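PDB 3VDG: probable glucarate dehydratase from Mycobacterium smegmatis str. MC2 155, which probably dehydrates D-glucarate or a related acid sugar, as an enolase-superfamily lyase that carries a metal site in its barrel domain. Local coordinates for residues Pro251-Ser254 against Val255-Ala259; Leu386-Asp390 against Gly391-Val395. One frame throughout, in Å; residues are numbered along the deposited sequence. Where two conformers were deposited one is given.

Contact 1 of 2, residues Pro251-Ser254 against Val255-Ala259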
loop_
_atom_site.group_PDB
_atom_site.type_symbol
_atom_site.label_atom_id
_atom_site.label_comp_id
_atom_site.label_asym_id
_atom_site.label_seq_id
_atom_site.Cartn_x
_atom_site.Cartn_y
_atom_site.Cartn_z
ATOM N N PRO A 251 5.261 -33.128 -4.291
ATOM C CA PRO A 251 6.492 -32.363 -4.215
ATOM C C PRO A 251 7.675 -33.100 -4.836
ATOM O O PRO A 251 8.547 -32.458 -5.432
ATOM C CB PRO A 251 6.680 -32.152 -2.707
ATOM C CG PRO A 251 5.285 -32.196 -2.153
ATOM C CD PRO A 251 4.618 -33.280 -2.969
ATOM N N GLN A 252 7.699 -34.430 -4.731
ATOM C CA GLN A 252 8.822 -35.218 -5.274
ATOM C C GLN A 252 8.841 -35.147 -6.793
ATOM O O GLN A 252 9.886 -35.010 -7.422
ATOM C CB GLN A 252 8.754 -36.693 -4.804
ATOM C CG GLN A 252 8.875 -36.872 -3.284
ATOM C CD GLN A 252 7.723 -36.229 -2.506
ATOM O OE1 GLN A 252 6.552 -36.303 -2.903
ATOM N NE2 GLN A 252 8.054 -35.589 -1.393
ATOM N N THR A 253 7.671 -35.239 -7.397
ATOM C CA THR A 253 7.578 -35.112 -8.836
ATOM C C THR A 253 7.976 -33.687 -9.278
ATOM O O THR A 253 8.637 -33.508 -10.302
ATOM C CB THR A 253 6.160 -35.473 -9.309
ATOM O OG1 THR A 253 5.922 -36.873 -9.063
ATOM C CG2 THR A 253 5.968 -35.160 -10.784
ATOM N N SER A 254 7.575 -32.683 -8.494
ATOM C CA SER A 254 7.846 -31.277 -8.843
ATOM C C SER A 254 9.344 -31.018 -8.896
ATOM O O SER A 254 9.839 -30.291 -9.766
ATOM C CB SER A 254 7.219 -30.350 -7.793
ATOM O OG SER A 254 5.804 -30.531 -7.767
ATOM N N VAL A 255 10.057 -31.591 -7.933
ATOM C CA VAL A 255 11.495 -31.389 -7.826
ATOM C C VAL A 255 12.190 -32.003 -9.047
ATOM O O VAL A 255 13.152 -31.443 -9.564
ATOM C CB VAL A 255 12.045 -31.949 -6.495
ATOM C CG1 VAL A 255 13.565 -32.064 -6.540
ATOM C CG2 VAL A 255 11.596 -31.097 -5.314
ATOM N N LYS A 256 11.672 -33.118 -9.554
ATOM C CA LYS A 256 12.239 -33.701 -10.772
ATOM C C LYS A 256 11.986 -32.827 -11.997
ATOM O O LYS A 256 12.858 -32.662 -12.858
ATOM C CB LYS A 256 11.677 -35.110 -11.012
ATOM C CG LYS A 256 12.199 -36.127 -10.011
ATOM C CD LYS A 256 11.386 -37.411 -10.057
ATOM C CE LYS A 256 11.730 -38.316 -8.886
ATOM N NZ LYS A 256 10.773 -39.450 -8.809
ATOM N N VAL A 257 10.776 -32.291 -12.095
ATOM C CA VAL A 257 10.456 -31.403 -13.206
ATOM C C VAL A 257 11.362 -30.172 -13.155
ATOM O O VAL A 257 11.955 -29.781 -14.164
ATOM C CB VAL A 257 8.973 -30.959 -13.190
ATOM C CG1 VAL A 257 8.719 -29.926 -14.289
ATOM C CG2 VAL A 257 8.067 -32.174 -13.383
ATOM N N ALA A 258 11.473 -29.566 -11.973
ATOM C CA ALA A 258 12.309 -28.371 -11.813
ATOM C C ALA A 258 13.776 -28.645 -12.181
ATOM O O ALA A 258 14.419 -27.848 -12.886
ATOM C CB ALA A 258 12.188 -27.813 -10.397
ATOM N N ALA A 259 14.305 -29.772 -11.718
ATOM C CA ALA A 259 15.695 -30.121 -12.023
ATOM C C ALA A 259 15.850 -30.295 -13.517
ATOM O O ALA A 259 16.797 -29.794 -14.112
ATOM C CB ALA A 259 16.125 -31.385 -11.283
HETATM O O HOH W 1 7.923 -38.681 -8.046
#
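Pro251 and Val255, Thr253 and Val257, and Ser254 and Ala258 are joined by i to i+4 backbone hydrogen bonds in the opening turns of helix 251-260. The bond from Ala258 N to Ser254 O is the shortest at 2.8 Å, whereas that from Lys256 N to Gln252 O is the weak member of the series at 3.4 Å.

The beta-branched side chains of the second turn lie back along these carbonyls. In Val255, CG1 is anti to the backbone N (chi1 165°), which leaves CG2 beside that N and 3.3 Å from Pro251 O. Val257 repeats the arrangement, its CG2 coming 3.4 Å from Thr253 O. The carbonyl oxygens of Pro251 and Thr253 thus each accept one N-H from the residue one turn on, with a methyl of that same residue packed against the oxygen.

Lys256 takes another path. Its extended chain runs back past Gln252 O, with CG 3.6 Å from that oxygen, and the ammonium reaches the level of Thr253. There a water bridges the two side chains: it accepts from Lys256 NZ at 3.0 Å and donates to Thr253 OG1. The same hydroxyl is hydrogen-bonded to the backbone O of the C-terminal Trp445, so the chain end and a lysine-bound water share one threonine oxygen. Ser254 OG turns back to hydrogen-bond Thr250 O, and Thr253 N donates a hydrogen bond back to Thr250 OG1, just before the helix.

Val257 packs on Pro222 and Met226 of helix 222-235, while Pro251 and Ser254 meet Val281 of helix 275-284. Such packing between flanking helices is characteristic of a beta-alpha barrel, where helix 251-260 forms the crossover between parallel strands 241-244 and 267-269.

Contact 2 of 2, residues Leu386-Asp390 against Gly391-Val395; sequences LNFCD and GEVQV
Phe388 and Val393 make the main apolar contact of a tight beta hairpin. Val393 CG2 stands over the centre of the Phe388 ring in a CH-pi contact, 3.6 Å from the centroid and only 13° off the ring normal. The valine's other methyl serves a second partner: CG1, anti to the backbone N (chi1 -179°), meets Leu386 CD2 at 4.0 Å. The two methyls of Val393 thus divide between Phe388 and Leu386.

Backbone hydrogen bonds close the hairpin at Cys389 and Glu392, an antiparallel hydrogen-bonded pair. Cys389 N donates to Glu392 O at 2.9 Å, and the return bond, from Glu392 N to Cys389 O, is 3.1 Å long. Glu392 O also receives a CA-H...O contact from Phe388, with Phe388 CA 3.4 Å away. A type I' turn from Cys389 to Glu392 has Asp390 and Gly391 at its central positions; both have positive phi, as this turn type requires.

Water-mediated links add to the pairing. One water donates to Asn387 O, at 2.7 Å from that oxygen, and accepts from Gln394 N, spanning the strands beyond their direct bonds. Another donates to Cys389 O. Glu392 was modelled in two conformers; in the one given, CG sits between the backbone N and the carbonyl carbon (chi1 57°), which brings it close to Cys389 O, and the rest of the extended side chain runs on away from the turn.

On its other edge, strand 392-394 pairs with strand 166-174 through backbone bonds of Gly391 to Phe169 and Val393 to Val167. The Phe388 ring also meets Trp373 and, edge-to-face, Tyr208, while Leu386 and Phe388 pack on Leu352 of helix 349-360.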
loop_
_atom_site.group_PDB
_atom_site.type_symbol
_atom_site.label_atom_id
_atom_site.label_comp_id
_atom_site.label_asym_id
_atom_site.label_seq_id
_atom_site.Cartn_x
_atom_site.Cartn_y
_atom_site.Cartn_z
ATOM N N LEU A 386 -7.325 -0.418 -26.588
ATOM C CA LEU A 386 -6.481 -1.464 -25.992
ATOM C C LEU A 386 -5.830 -2.399 -27.025
ATOM O O LEU A 386 -5.934 -3.622 -26.929
ATOM C CB LEU A 386 -7.302 -2.291 -25.000
ATOM C CG LEU A 386 -7.821 -1.500 -23.781
ATOM C CD1 LEU A 386 -8.748 -2.337 -22.927
ATOM C CD2 LEU A 386 -6.696 -0.914 -22.937
ATOM N N ASN A 387 -5.149 -1.824 -28.001
ATOM C CA ASN A 387 -4.479 -2.623 -29.033
ATOM C C ASN A 387 -3.210 -3.279 -28.538
ATOM O O ASN A 387 -2.436 -2.684 -27.790
ATOM C CB ASN A 387 -4.131 -1.740 -30.232
ATOM C CG ASN A 387 -5.362 -1.173 -30.912
ATOM O OD1 ASN A 387 -6.466 -1.723 -30.807
ATOM N ND2 ASN A 387 -5.182 -0.068 -31.615
ATOM N N PHE A 388 -2.976 -4.511 -28.971
ATOM C CA PHE A 388 -1.708 -5.150 -28.674
ATOM C C PHE A 388 -0.731 -4.859 -29.804
ATOM O O PHE A 388 -1.070 -4.988 -30.976
ATOM C CB PHE A 388 -1.887 -6.653 -28.548
ATOM C CG PHE A 388 -2.548 -7.073 -27.277
ATOM C CD1 PHE A 388 -1.789 -7.575 -26.224
ATOM C CD2 PHE A 388 -3.917 -6.917 -27.109
ATOM C CE1 PHE A 388 -2.403 -7.959 -25.032
ATOM C CE2 PHE A 388 -4.532 -7.295 -25.923
ATOM C CZ PHE A 388 -3.780 -7.813 -24.886
ATOM N N CYS A 389 0.481 -4.466 -29.456
ATOM C CA CYS A 389 1.498 -4.241 -30.466
ATOM C C CYS A 389 2.808 -4.720 -29.899
ATOM O O CYS A 389 3.234 -4.289 -28.815
ATOM C CB CYS A 389 1.591 -2.758 -30.859
ATOM S SG CYS A 389 2.923 -2.438 -32.058
ATOM N N ASP A 390 3.436 -5.653 -30.602
ATOM C CA ASP A 390 4.672 -6.231 -30.118
ATOM C C ASP A 390 4.519 -6.749 -28.689
ATOM O O ASP A 390 5.439 -6.635 -27.870
ATOM C CB ASP A 390 5.810 -5.204 -30.174
ATOM C CG ASP A 390 6.125 -4.761 -31.592
ATOM O OD1 ASP A 390 5.750 -5.484 -32.539
ATOM O OD2 ASP A 390 6.741 -3.689 -31.761
ATOM N N GLY A 391 3.364 -7.332 -28.394
ATOM C CA GLY A 391 3.216 -8.074 -27.129
ATOM C C GLY A 391 2.811 -7.178 -25.954
ATOM O O GLY A 391 2.707 -7.649 -24.838
ATOM N N GLU A 392 2.574 -5.888 -26.210
ATOM C CA GLU A 392 2.291 -4.959 -25.122
ATOM C C GLU A 392 1.104 -4.072 -25.459
ATOM O O GLU A 392 0.734 -3.918 -26.630
ATOM C CB GLU A 392 3.531 -4.122 -24.796
ATOM C CG GLU A 392 4.044 -3.352 -26.000
ATOM C CD GLU A 392 5.281 -2.529 -25.713
ATOM O OE1 GLU A 392 5.523 -1.570 -26.476
ATOM O OE2 GLU A 392 6.003 -2.836 -24.739
ATOM N N VAL A 393 0.472 -3.530 -24.415
ATOM C CA VAL A 393 -0.663 -2.619 -24.576
ATOM C C VAL A 393 -0.242 -1.261 -24.006
ATOM O O VAL A 393 0.216 -1.189 -22.867
ATOM C CB VAL A 393 -1.907 -3.090 -23.790
ATOM C CG1 VAL A 393 -3.078 -2.120 -24.005
ATOM C CG2 VAL A 393 -2.281 -4.519 -24.187
ATOM N N GLN A 394 -0.368 -0.216 -24.786
ATOM C CA GLN A 394 -0.038 1.111 -24.337
ATOM C C GLN A 394 -1.026 1.570 -23.247
ATOM O O GLN A 394 -2.170 1.353 -23.399
ATOM C CB GLN A 394 -0.053 2.060 -25.520
ATOM C CG GLN A 394 0.349 3.454 -25.140
ATOM C CD GLN A 394 0.879 4.287 -26.303
ATOM O OE1 GLN A 394 0.244 4.405 -27.346
ATOM N NE2 GLN A 394 2.050 4.878 -26.108
ATOM N N VAL A 395 -0.566 2.180 -22.179
ATOM C CA VAL A 395 -1.490 2.613 -21.125
ATOM C C VAL A 395 -2.311 3.795 -21.669
ATOM O O VAL A 395 -1.735 4.714 -22.235
ATOM C CB VAL A 395 -0.752 2.931 -19.798
ATOM C CG1 VAL A 395 0.251 4.055 -19.958
ATOM C CG2 VAL A 395 -1.742 3.262 -18.688
HETATM O O HOH W 2 -2.125 -0.121 -27.124
HETATM O O HOH W 3 4.397 -1.589 -28.703
#

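How the contacts relate
Both contacts are local and stand in series: contact 1 ends before contact 2 begins, and neither encloses nor crosses the other. After an N-terminal region of antiparallel strands and helices, the chain enters the barrel with strand 166-174 and then reaches 251-259, one turn of helix against the next between strands 241-244 and 267-269. After further strand-helix units and helix 349-360 it arrives at 386-395, where a tight turn closes the hairpin that pairs back onto strand 166-174. Contact 1 therefore belongs to the helical outside of the barrel, and contact 2 to the sheet beside its first strand. Their centres lie about 35 Å apart, without touching.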